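Local coordinates for protein copper-containing nitrite reductase (Thermus scotoductus, PDB 6HBE) that probably reduces nitrite to nitric oxide in denitrification, as a homotrimeric three-domain copper enzyme that takes electrons from a cytochrome c, at residues 180-192 and 289-301. Numbering follows the deposited sequence.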
ATOM      1  N   PHE C 180       4.805  -2.148 -17.971  1.00 18.61           N
ATOM      2  CA  PHE C 180       4.816  -0.991 -18.894  1.00 19.23           C
ATOM      3  C   PHE C 180       4.185  -1.477 -20.225  1.00 20.20           C
ATOM      4  O   PHE C 180       4.577  -2.527 -20.785  1.00 20.66           O
ATOM      5  CB  PHE C 180       6.235  -0.450 -19.182  1.00 18.29           C
ATOM      6  CG  PHE C 180       6.997   0.070 -17.975  1.00 18.20           C
ATOM      7  CD1 PHE C 180       6.379   0.856 -16.980  1.00 18.78           C
ATOM      8  CD2 PHE C 180       8.366  -0.179 -17.843  1.00 18.53           C
ATOM      9  CE1 PHE C 180       7.107   1.346 -15.895  1.00 17.63           C
ATOM     10  CE2 PHE C 180       9.085   0.311 -16.759  1.00 18.25           C
ATOM     11  CZ  PHE C 180       8.454   1.061 -15.777  1.00 18.23           C
ATOM     12  N   ASN C 181       3.234  -0.707 -20.736  1.00 19.75           N
ATOM     13  CA  ASN C 181       2.534  -1.023 -21.997  1.00 20.23           C
ATOM     14  C   ASN C 181       2.040  -2.494 -22.137  1.00 20.29           C
ATOM     15  O   ASN C 181       2.179  -3.132 -23.179  1.00 21.40           O
ATOM     16  CB  ASN C 181       3.410  -0.546 -23.159  1.00 19.12           C
ATOM     17  CG  ASN C 181       3.512   0.967 -23.186  1.00 19.68           C
ATOM     18  OD1 ASN C 181       2.716   1.651 -22.531  1.00 19.07           O
ATOM     19  ND2 ASN C 181       4.487   1.504 -23.917  1.00 21.58           N
ATOM     20  N   GLY C 182       1.452  -3.013 -21.062  1.00 20.84           N
ATOM     21  CA  GLY C 182       0.632  -4.253 -21.123  1.00 20.88           C
ATOM     22  C   GLY C 182       1.309  -5.602 -21.139  1.00 21.36           C
ATOM     23  O   GLY C 182       0.647  -6.611 -21.370  1.00 22.57           O
ATOM     24  N   ARG C 183       2.614  -5.664 -20.889  1.00 21.20           N
ATOM     25  CA  ARG C 183       3.321  -6.955 -20.883  1.00 21.14           C
ATOM     26  C   ARG C 183       4.556  -6.905 -19.960  1.00 20.84           C
ATOM     27  O   ARG C 183       5.348  -5.972 -20.038  1.00 20.44           O
ATOM     28  CB  ARG C 183       3.724  -7.316 -22.314  1.00 23.40           C
ATOM     29  CG  ARG C 183       4.279  -8.728 -22.492  1.00 27.00           C
ATOM     30  CD  ARG C 183       4.434  -9.035 -23.988  1.00 29.21           C
ATOM     31  NE  ARG C 183       5.226 -10.227 -24.308  1.00 29.50           N
ATOM     32  CZ  ARG C 183       4.739 -11.451 -24.547  1.00 30.94           C
ATOM     33  NH1 ARG C 183       3.431 -11.720 -24.460  1.00 31.87           N
ATOM     34  NH2 ARG C 183       5.574 -12.435 -24.867  1.00 31.70           N
ATOM     35  N   ASN C 184       4.690  -7.915 -19.099  1.00 18.43           N
ATOM     36  CA  ASN C 184       5.773  -8.012 -18.129  1.00 19.47           C
ATOM     37  C   ASN C 184       7.135  -7.945 -18.810  1.00 20.95           C
ATOM     38  O   ASN C 184       7.392  -8.706 -19.738  1.00 21.61           O
ATOM     39  CB  ASN C 184       5.683  -9.348 -17.370  1.00 20.40           C
ATOM     40  CG  ASN C 184       4.471  -9.436 -16.454  1.00 21.47           C
ATOM     41  OD1 ASN C 184       3.800  -8.454 -16.182  1.00 22.23           O
ATOM     42  ND2 ASN C 184       4.181 -10.642 -15.994  1.00 20.44           N
ATOM     43  N   PHE C 185       7.998  -7.027 -18.373  1.00 19.51           N
ATOM     44  CA  PHE C 185       9.381  -6.945 -18.893  1.00 20.45           C
ATOM     45  C   PHE C 185       9.434  -6.877 -20.446  1.00 21.48           C
ATOM     46  O   PHE C 185      10.411  -7.309 -21.084  1.00 20.91           O
ATOM     47  CB  PHE C 185      10.228  -8.115 -18.341  1.00 18.67           C
ATOM     48  CG  PHE C 185      10.261  -8.172 -16.819  1.00 19.36           C
ATOM     49  CD1 PHE C 185      10.715  -7.066 -16.073  1.00 18.80           C
ATOM     50  CD2 PHE C 185       9.875  -9.324 -16.126  1.00 19.21           C
ATOM     51  CE1 PHE C 185      10.729  -7.083 -14.677  1.00 18.89           C
ATOM     52  CE2 PHE C 185       9.904  -9.342 -14.738  1.00 19.84           C
ATOM     53  CZ  PHE C 185      10.340  -8.229 -14.020  1.00 19.17           C
ATOM     54  N   ARG C 186       8.395  -6.278 -21.026  1.00 21.76           N
ATOM     55  CA  ARG C 186       8.277  -6.090 -22.489  1.00 23.89           C
ATOM     56  C   ARG C 186       9.555  -5.545 -23.140  1.00 22.67           C
ATOM     57  O   ARG C 186       9.986  -6.036 -24.190  1.00 21.63           O
ATOM     58  CB  ARG C 186       7.132  -5.099 -22.745  1.00 25.52           C
ATOM     59  CG  ARG C 186       6.876  -4.864 -24.178  1.00 28.81           C
ATOM     60  CD  ARG C 186       5.571  -4.140 -24.382  1.00 27.73           C
ATOM     61  NE  ARG C 186       5.431  -4.015 -25.816  1.00 27.63           N
ATOM     62  CZ  ARG C 186       4.360  -3.580 -26.454  1.00 27.71           C
ATOM     63  NH1 ARG C 186       3.269  -3.213 -25.806  1.00 24.52           N
ATOM     64  NH2 ARG C 186       4.396  -3.517 -27.777  1.00 32.86           N
ATOM     65  N   TYR C 187      10.146  -4.524 -22.511  1.00 22.07           N
ATOM     66  CA  TYR C 187      11.304  -3.840 -23.061  1.00 21.52           C
ATOM     67  C   TYR C 187      12.636  -4.343 -22.466  1.00 20.97           C
ATOM     68  O   TYR C 187      13.688  -3.755 -22.704  1.00 21.86           O
ATOM     69  CB  TYR C 187      11.142  -2.316 -22.962  1.00 20.52           C
ATOM     70  CG  TYR C 187       9.840  -1.814 -23.577  1.00 20.70           C
ATOM     71  CD1 TYR C 187       9.626  -1.868 -24.958  1.00 19.87           C
ATOM     72  CD2 TYR C 187       8.815  -1.295 -22.777  1.00 21.01           C
ATOM     73  CE1 TYR C 187       8.419  -1.453 -25.534  1.00 20.19           C
ATOM     74  CE2 TYR C 187       7.591  -0.868 -23.333  1.00 21.45           C
ATOM     75  CZ  TYR C 187       7.399  -0.919 -24.721  1.00 21.87           C
ATOM     76  OH  TYR C 187       6.199  -0.499 -25.294  1.00 21.13           O
ATOM     77  N   VAL C 188      12.589  -5.448 -21.715  1.00 20.99           N
ATOM     78  CA  VAL C 188      13.772  -6.319 -21.549  1.00 22.62           C
ATOM     79  C   VAL C 188      13.843  -7.282 -22.741  1.00 23.20           C
ATOM     80  O   VAL C 188      14.912  -7.421 -23.373  1.00 22.94           O
ATOM     81  CB  VAL C 188      13.770  -7.090 -20.201  1.00 22.50           C
ATOM     82  CG1 VAL C 188      15.004  -7.963 -20.059  1.00 22.66           C
ATOM     83  CG2 VAL C 188      13.721  -6.108 -19.030  1.00 22.25           C
ATOM     84  N   ASP C 189      12.714  -7.951 -23.047  1.00 23.52           N
ATOM     85  CA  ASP C 189      12.633  -8.899 -24.161  1.00 23.44           C
ATOM     86  C   ASP C 189      12.932  -8.211 -25.500  1.00 25.02           C
ATOM     87  O   ASP C 189      13.540  -8.830 -26.385  1.00 26.95           O
ATOM     88  CB  ASP C 189      11.249  -9.553 -24.262  1.00 23.95           C
ATOM     89  CG  ASP C 189      10.922 -10.467 -23.076  1.00 25.60           C
ATOM     90  OD1 ASP C 189      11.814 -10.909 -22.360  1.00 25.13           O
ATOM     91  OD2 ASP C 189       9.735 -10.726 -22.868  1.00 26.06           O
ATOM     92  N   GLU C 190      12.492  -6.958 -25.646  1.00 22.96           N
ATOM     93  CA  GLU C 190      12.728  -6.157 -26.841  1.00 24.17           C
ATOM     94  C   GLU C 190      13.217  -4.764 -26.441  1.00 22.38           C
ATOM     95  O   GLU C 190      12.415  -3.809 -26.355  1.00 23.98           O
ATOM     96  CB  GLU C 190      11.456  -6.056 -27.710  1.00 26.77           C
ATOM     97  CG  GLU C 190      10.926  -7.356 -28.282  1.00 29.43           C
ATOM     98  CD  GLU C 190       9.638  -7.172 -29.098  1.00 34.19           C
ATOM     99  OE1 GLU C 190       8.520  -7.098 -28.525  1.00 34.18           O
ATOM    100  OE2 GLU C 190       9.732  -7.105 -30.345  1.00 38.39           O
ATOM    101  N   PRO C 191      14.538  -4.618 -26.195  1.00 22.31           N
ATOM    102  CA  PRO C 191      15.064  -3.304 -25.770  1.00 21.71           C
ATOM    103  C   PRO C 191      14.857  -2.170 -26.792  1.00 23.08           C
ATOM    104  O   PRO C 191      14.822  -2.424 -28.000  1.00 25.18           O
ATOM    105  CB  PRO C 191      16.557  -3.576 -25.511  1.00 22.55           C
ATOM    106  CG  PRO C 191      16.658  -5.057 -25.305  1.00 22.39           C
ATOM    107  CD  PRO C 191      15.582  -5.666 -26.159  1.00 21.69           C
ATOM    108  N   ILE C 192      14.665  -0.960 -26.301  1.00 21.59           N
ATOM    109  CA  ILE C 192      14.391   0.225 -27.143  1.00 21.88           C
ATOM    110  C   ILE C 192      15.710   0.874 -27.659  1.00 22.46           C
ATOM    111  O   ILE C 192      16.532   1.333 -26.853  1.00 22.37           O
ATOM    112  CB  ILE C 192      13.548   1.250 -26.371  1.00 22.02           C
ATOM    113  CG1 ILE C 192      12.168   0.681 -26.019  1.00 22.19           C
ATOM    114  CG2 ILE C 192      13.412   2.562 -27.154  1.00 22.83           C
ATOM    115  CD1 ILE C 192      11.430   1.474 -24.943  1.00 23.12           C
ATOM    116  N   ILE C 289      14.087   4.123 -34.793  1.00 31.26           N
ATOM    117  CA  ILE C 289      12.886   3.293 -34.867  1.00 30.27           C
ATOM    118  C   ILE C 289      11.634   4.152 -34.797  1.00 30.09           C
ATOM    119  O   ILE C 289      11.709   5.334 -34.433  1.00 28.99           O
ATOM    120  CB  ILE C 289      12.856   2.210 -33.785  1.00 32.94           C
ATOM    121  CG1 ILE C 289      12.809   2.818 -32.358  1.00 35.11           C
ATOM    122  CG2 ILE C 289      14.033   1.268 -33.983  1.00 33.22           C
ATOM    123  CD1 ILE C 289      12.076   1.908 -31.385  1.00 37.46           C
ATOM    124  N   PRO C 290      10.482   3.573 -35.156  1.00 31.43           N
ATOM    125  CA  PRO C 290       9.240   4.336 -34.955  1.00 33.12           C
ATOM    126  C   PRO C 290       8.943   4.573 -33.457  1.00 29.53           C
ATOM    127  O   PRO C 290       9.368   3.774 -32.607  1.00 26.22           O
ATOM    128  CB  PRO C 290       8.161   3.434 -35.563  1.00 33.55           C
ATOM    129  CG  PRO C 290       8.875   2.335 -36.282  1.00 35.78           C
ATOM    130  CD  PRO C 290      10.221   2.211 -35.673  1.00 31.80           C
ATOM    131  N   GLU C 291       8.237   5.659 -33.163  1.00 30.33           N
ATOM    132  CA  GLU C 291       7.886   6.018 -31.784  1.00 28.62           C
ATOM    133  C   GLU C 291       7.241   4.868 -31.005  1.00 25.07           C
ATOM    134  O   GLU C 291       6.460   4.074 -31.543  1.00 24.21           O
ATOM    135  CB  GLU C 291       7.022   7.274 -31.746  1.00 32.24           C
ATOM    136  CG  GLU C 291       5.654   7.128 -32.366  1.00 37.03           C
ATOM    137  CD  GLU C 291       4.797   8.385 -32.266  1.00 37.82           C
ATOM    138  OE1 GLU C 291       5.349   9.497 -32.166  1.00 34.43           O
ATOM    139  OE2 GLU C 291       3.559   8.227 -32.274  1.00 40.27           O
ATOM    140  N   VAL C 292       7.558   4.795 -29.722  1.00 23.07           N
ATOM    141  CA  VAL C 292       7.032   3.742 -28.842  1.00 23.20           C
ATOM    142  C   VAL C 292       5.661   4.235 -28.378  1.00 22.43           C
ATOM    143  O   VAL C 292       5.576   5.253 -27.680  1.00 22.94           O
ATOM    144  CB  VAL C 292       7.976   3.472 -27.661  1.00 24.67           C
ATOM    145  CG1 VAL C 292       7.362   2.473 -26.661  1.00 25.85           C
ATOM    146  CG2 VAL C 292       9.297   2.915 -28.186  1.00 24.93           C
ATOM    147  N   ARG C 293       4.610   3.555 -28.825  1.00 20.52           N
ATOM    148  CA  ARG C 293       3.221   3.900 -28.483  1.00 21.58           C
ATOM    149  C   ARG C 293       2.779   3.219 -27.159  1.00 21.88           C
ATOM    150  O   ARG C 293       3.149   2.048 -26.855  1.00 21.25           O
ATOM    151  CB  ARG C 293       2.273   3.474 -29.624  1.00 23.37           C
ATOM    152  CG  ARG C 293       2.617   4.060 -30.997  1.00 24.18           C
ATOM    153  CD  ARG C 293       1.779   3.457 -32.126  1.00 26.55           C
ATOM    154  NE  ARG C 293       0.376   3.808 -31.951  1.00 26.81           N
ATOM    155  CZ  ARG C 293      -0.172   5.003 -32.170  1.00 30.88           C
ATOM    156  NH1 ARG C 293       0.516   6.010 -32.683  1.00 31.69           N
ATOM    157  NH2 ARG C 293      -1.471   5.166 -31.913  1.00 34.44           N
ATOM    158  N   ALA C 294       1.888   3.889 -26.440  1.00 22.44           N
ATOM    159  CA  ALA C 294       1.433   3.396 -25.134  1.00 21.22           C
ATOM    160  C   ALA C 294       0.230   2.490 -25.309  1.00 22.01           C
ATOM    161  O   ALA C 294      -0.874   2.809 -24.830  1.00 20.50           O
ATOM    162  CB  ALA C 294       1.121   4.550 -24.228  1.00 22.56           C
ATOM    163  N   GLU C 295       0.470   1.324 -25.927  1.00 21.58           N
ATOM    164  CA  GLU C 295      -0.583   0.411 -26.392  1.00 22.27           C
ATOM    165  C   GLU C 295      -0.137  -1.004 -26.112  1.00 22.24           C
ATOM    166  O   GLU C 295       1.048  -1.349 -26.316  1.00 22.24           O
ATOM    167  CB  GLU C 295      -0.836   0.578 -27.905  1.00 24.01           C
ATOM    168  CG  GLU C 295      -1.439   1.922 -28.295  1.00 24.50           C
ATOM    169  CD  GLU C 295      -1.553   2.184 -29.795  1.00 26.50           C
ATOM    170  OE1 GLU C 295      -0.865   1.513 -30.607  1.00 26.46           O
ATOM    171  OE2 GLU C 295      -2.274   3.157 -30.179  1.00 27.39           O
ATOM    172  N   GLY C 296      -1.057  -1.810 -25.621  1.00 21.08           N
ATOM    173  CA  GLY C 296      -0.822  -3.244 -25.390  1.00 22.08           C
ATOM    174  C   GLY C 296      -0.653  -4.041 -26.681  1.00 25.87           C
ATOM    175  O   GLY C 296      -0.963  -3.558 -27.762  1.00 26.13           O
ATOM    176  N   VAL C 297      -0.190  -5.280 -26.544  1.00 27.85           N
ATOM    177  CA  VAL C 297      -0.135  -6.237 -27.651  1.00 35.41           C
ATOM    178  C   VAL C 297      -1.587  -6.683 -27.926  1.00 35.17           C
ATOM    179  O   VAL C 297      -2.316  -6.995 -26.967  1.00 33.71           O
ATOM    180  CB  VAL C 297       0.673  -7.501 -27.278  1.00 36.02           C
ATOM    181  CG1 VAL C 297       0.711  -8.494 -28.447  1.00 37.47           C
ATOM    182  CG2 VAL C 297       2.098  -7.141 -26.834  1.00 39.15           C
ATOM    183  N   PRO C 298      -2.014  -6.748 -29.207  1.00 33.96           N
ATOM    184  CA  PRO C 298      -3.396  -7.211 -29.472  1.00 32.42           C
ATOM    185  C   PRO C 298      -3.721  -8.561 -28.830  1.00 32.20           C
ATOM    186  O   PRO C 298      -2.843  -9.405 -28.722  1.00 29.63           O
ATOM    187  CB  PRO C 298      -3.426  -7.328 -31.006  1.00 34.99           C
ATOM    188  CG  PRO C 298      -2.454  -6.283 -31.446  1.00 35.36           C
ATOM    189  CD  PRO C 298      -1.316  -6.426 -30.467  1.00 34.44           C
ATOM    190  N   GLY C 299      -4.970  -8.748 -28.405  1.00 32.05           N
ATOM    191  CA  GLY C 299      -5.371  -9.953 -27.677  1.00 33.48           C
ATOM    192  C   GLY C 299      -5.540 -11.206 -28.511  1.00 35.34           C
ATOM    193  O   GLY C 299      -5.430 -11.165 -29.732  1.00 32.97           O
ATOM    194  N   VAL C 300      -5.842 -12.312 -27.836  1.00 35.06           N
ATOM    195  CA  VAL C 300      -6.113 -13.587 -28.500  1.00 36.66           C
ATOM    196  C   VAL C 300      -7.592 -13.973 -28.401  1.00 36.89           C
ATOM    197  O   VAL C 300      -8.339 -13.401 -27.621  1.00 31.94           O
ATOM    198  CB  VAL C 300      -5.241 -14.728 -27.926  1.00 36.32           C
ATOM    199  CG1 VAL C 300      -3.766 -14.440 -28.182  1.00 37.52           C
ATOM    200  CG2 VAL C 300      -5.501 -14.953 -26.442  1.00 36.26           C
ATOM    201  N   LYS C 301      -8.001 -14.992 -29.159  1.00 41.07           N
ATOM    202  CA  LYS C 301      -9.395 -15.476 -29.115  1.00 45.28           C
ATOM    203  C   LYS C 301      -9.574 -16.744 -28.324  1.00 45.49           C
ATOM    204  O   LYS C 301     -10.598 -16.924 -27.664  1.00 47.39           O
ATOM    205  CB  LYS C 301      -9.923 -15.657 -30.534  1.00 50.33           C
ATOM    206  CG  LYS C 301      -9.900 -14.358 -31.328  1.00 54.33           C
ATOM    207  CD  LYS C 301     -11.185 -13.529 -31.192  1.00 57.16           C
ATOM    208  CE  LYS C 301     -11.436 -12.944 -29.816  1.00 55.95           C
ATOM    209  NZ  LYS C 301     -12.403 -11.816 -29.887  1.00 54.77           N
TER
HETATM  210  O   HOH W   1      -0.446  -7.129 -23.796  1.00 39.62           O
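Asn181 meets the extended loop 289-301 at Ala294, its OD1 lying 3.4 Å from Ala294 CA and also touching CB; alanine's small side chain is consistent with so close an approach. The amide itself is held within the second cupredoxin domain: OD1 accepts from Ile159 N, while ND2 serves Tyr157 O and, almost straight (171°) and in the amide plane, Tyr187 OH. Asn181 and Gly182 are the central residues of a type I' turn, and both have positive phi, which asparagine and glycine tolerate well. A water donates to Gly182 O, 2.7 Å from its own O, and weakly accepts from Val297 N. Arg183 touches Val297 through CD alone; its NH1 goes to Glu34 O. Arg186, with CG anti to the backbone N (chi1 -178°) and the chain extended to NE, reaches across to the loop and donates from NH1 to Glu295 O at 2.9 Å and Asn181 O at 2.8 Å. Val297 CG2 lies over the centre of one guanidinium face; Tyr187 OH stands near the rim of the opposite one. Forked Val292 serves two neighbours, CG1 meeting Tyr187 OH at 3.5 Å and Val292 CG2 packing on Ile192 CD1 at 4.1 Å. One guanidinium nitrogen thus donates to a carbonyl of each segment, and one direct hydrogen bond, a weak water bridge and branched aliphatic packing join loop to turn.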